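Local coordinates for Cys-Gly metallodipeptidase DUG1 (Saccharomyces cerevisiae, PDB 4G1P), which hydrolyses the dipeptide Cys-Gly as a zinc- or manganese-dependent M20-family peptidase and serves as the catalytic subunit of the complex that degrades glutathione, at residues T24-I29 against D137-L142. Residues are numbered along the deposited sequence; the frame is centred on the assembly and turned at random.
With ZN (zinc ion), chain B.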
loop_
_atom_site.group_PDB
_atom_site.type_symbol
_atom_site.label_atom_id
_atom_site.label_comp_id
_atom_site.label_asym_id
_atom_site.label_seq_id
_atom_site.Cartn_x
_atom_site.Cartn_y
_atom_site.Cartn_z
ATOM N N THR A 24 -29.130 12.891 -1.597
ATOM C CA THR A 24 -28.477 12.648 -0.319
ATOM C C THR A 24 -28.542 11.178 0.052
ATOM O O THR A 24 -27.547 10.609 0.504
ATOM C CB THR A 24 -29.105 13.461 0.821
ATOM O OG1 THR A 24 -29.043 14.858 0.510
ATOM C CG2 THR A 24 -28.374 13.195 2.111
ATOM N N LYS A 25 -29.715 10.574 -0.137
ATOM C CA LYS A 25 -29.919 9.176 0.224
ATOM C C LYS A 25 -29.003 8.279 -0.581
ATOM O O LYS A 25 -28.365 7.373 -0.036
ATOM C CB LYS A 25 -31.365 8.757 -0.009
ATOM C CG LYS A 25 -32.331 9.262 1.040
ATOM C CD LYS A 25 -33.773 9.196 0.554
ATOM C CE LYS A 25 -34.713 9.804 1.571
ATOM N NZ LYS A 25 -34.002 10.891 2.309
ATOM N N ALA A 26 -28.946 8.556 -1.880
ATOM C CA ALA A 26 -28.114 7.820 -2.818
ATOM C C ALA A 26 -26.631 7.860 -2.439
ATOM O O ALA A 26 -25.955 6.837 -2.389
ATOM C CB ALA A 26 -28.315 8.373 -4.222
ATOM N N ILE A 27 -26.140 9.061 -2.180
ATOM C CA ILE A 27 -24.746 9.274 -1.855
ATOM C C ILE A 27 -24.399 8.573 -0.536
ATOM O O ILE A 27 -23.255 8.188 -0.313
ATOM C CB ILE A 27 -24.455 10.798 -1.809
ATOM C CG1 ILE A 27 -24.563 11.392 -3.216
ATOM C CG2 ILE A 27 -23.102 11.108 -1.208
ATOM C CD1 ILE A 27 -23.695 10.695 -4.236
ATOM N N GLN A 28 -25.392 8.371 0.325
ATOM C CA GLN A 28 -25.138 7.777 1.639
ATOM C C GLN A 28 -24.910 6.274 1.585
ATOM O O GLN A 28 -24.306 5.706 2.477
ATOM C CB GLN A 28 -26.273 8.072 2.606
ATOM C CG GLN A 28 -25.841 8.880 3.796
ATOM C CD GLN A 28 -26.930 9.854 4.249
ATOM O OE1 GLN A 28 -26.681 11.066 4.428
ATOM N NE2 GLN A 28 -28.152 9.327 4.430
ATOM N N ILE A 29 -25.415 5.625 0.548
ATOM C CA ILE A 29 -25.158 4.208 0.381
ATOM C C ILE A 29 -23.840 4.047 -0.365
ATOM O O ILE A 29 -23.750 4.367 -1.549
ATOM C CB ILE A 29 -26.269 3.549 -0.410
ATOM C CG1 ILE A 29 -27.625 3.982 0.139
ATOM C CG2 ILE A 29 -26.104 2.053 -0.388
ATOM C CD1 ILE A 29 -28.783 3.569 -0.734
ATOM N N ASP A 137 -19.349 11.659 -10.170
ATOM C CA ASP A 137 -18.943 10.458 -10.878
ATOM C C ASP A 137 -19.484 9.257 -10.122
ATOM O O ASP A 137 -18.760 8.674 -9.308
ATOM C CB ASP A 137 -17.408 10.417 -10.946
ATOM C CG ASP A 137 -16.865 9.186 -11.663
ATOM O OD1 ASP A 137 -17.639 8.462 -12.313
ATOM O OD2 ASP A 137 -15.639 8.947 -11.587
ATOM N N ASP A 138 -20.733 8.862 -10.382
ATOM C CA ASP A 138 -21.568 9.362 -11.472
ATOM C C ASP A 138 -23.014 9.506 -10.978
ATOM O O ASP A 138 -23.950 9.541 -11.769
ATOM C CB ASP A 138 -21.530 8.352 -12.636
ATOM C CG ASP A 138 -22.259 8.842 -13.908
ATOM O OD1 ASP A 138 -22.114 10.027 -14.299
ATOM O OD2 ASP A 138 -22.972 8.027 -14.524
ATOM N N THR A 139 -23.194 9.583 -9.664
ATOM C CA THR A 139 -24.540 9.515 -9.083
ATOM C C THR A 139 -25.394 10.795 -9.283
ATOM O O THR A 139 -26.596 10.718 -9.535
ATOM C CB THR A 139 -24.472 9.087 -7.597
ATOM O OG1 THR A 139 -23.814 7.821 -7.515
ATOM C CG2 THR A 139 -25.842 8.951 -7.001
ATOM N N GLY A 140 -24.767 11.962 -9.186
ATOM C CA GLY A 140 -25.445 13.196 -9.526
ATOM C C GLY A 140 -26.041 13.195 -10.932
ATOM O O GLY A 140 -27.255 13.377 -11.096
ATOM N N PRO A 141 -25.192 12.991 -11.960
ATOM C CA PRO A 141 -25.697 12.999 -13.338
ATOM C C PRO A 141 -26.751 11.919 -13.569
ATOM O O PRO A 141 -27.789 12.222 -14.150
ATOM C CB PRO A 141 -24.443 12.713 -14.172
ATOM C CG PRO A 141 -23.306 13.174 -13.307
ATOM C CD PRO A 141 -23.724 12.836 -11.916
ATOM N N LEU A 142 -26.488 10.696 -13.116
ATOM C CA LEU A 142 -27.446 9.607 -13.249
ATOM C C LEU A 142 -28.825 10.021 -12.735
ATOM O O LEU A 142 -29.812 9.952 -13.468
ATOM C CB LEU A 142 -26.962 8.370 -12.486
ATOM C CG LEU A 142 -27.762 7.074 -12.601
ATOM C CD1 LEU A 142 -26.861 5.894 -12.297
ATOM C CD2 LEU A 142 -28.942 7.062 -11.658
HETATM ZN ZN ZN B . -14.958 7.109 -12.086
#
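In the catalytic domain of this M20 dipeptidase, helix 135-154 starts at the zinc site, and T139 in its first turns packs against A26 and I27 near the end of helix 16-28. The methyl CG2 of T139 meets the methyl of A26, with CG2 to CB at 3.8 Å. I27 reaches the same residue through the end of its longer branch: its CD1 lies 3.8 Å from CB of T139 and 3.9 Å from CG2 of T139, the two side chains lying alongside each other and running in opposing senses. With OG1 of T139 beside the backbone N (chi1 -58°) and anti to the carbonyl carbon, CG2 falls opposite the N and is carried toward helix 16-28. The helices run close here, with the CA atoms of I27 and T139 7.2 Å apart, and the single methyl of A26 is consistent with so short a spacing, while isoleucine has the length to reach T139 from beside A26. The hydroxyl of T139 takes no part in this apolar meeting; OG1 is hydrogen-bonded to NZ of K45 on helix 39-55, a helix that also covers A26 through F48.

Two residues earlier, D137 binds zinc through OD2 at 2.0 Å, alongside E172 and H450. OD2 of D138 accepts a hydrogen bond from the backbone N of H102, a residue that probably binds the second zinc. Threonine thus suits a buried place with two demands, its methyl meeting hydrocarbon and its hydroxyl a lysine. With no hydrogen bond between the segments, van der Waals contact joins helix 16-28 to the helix that bears a zinc ligand.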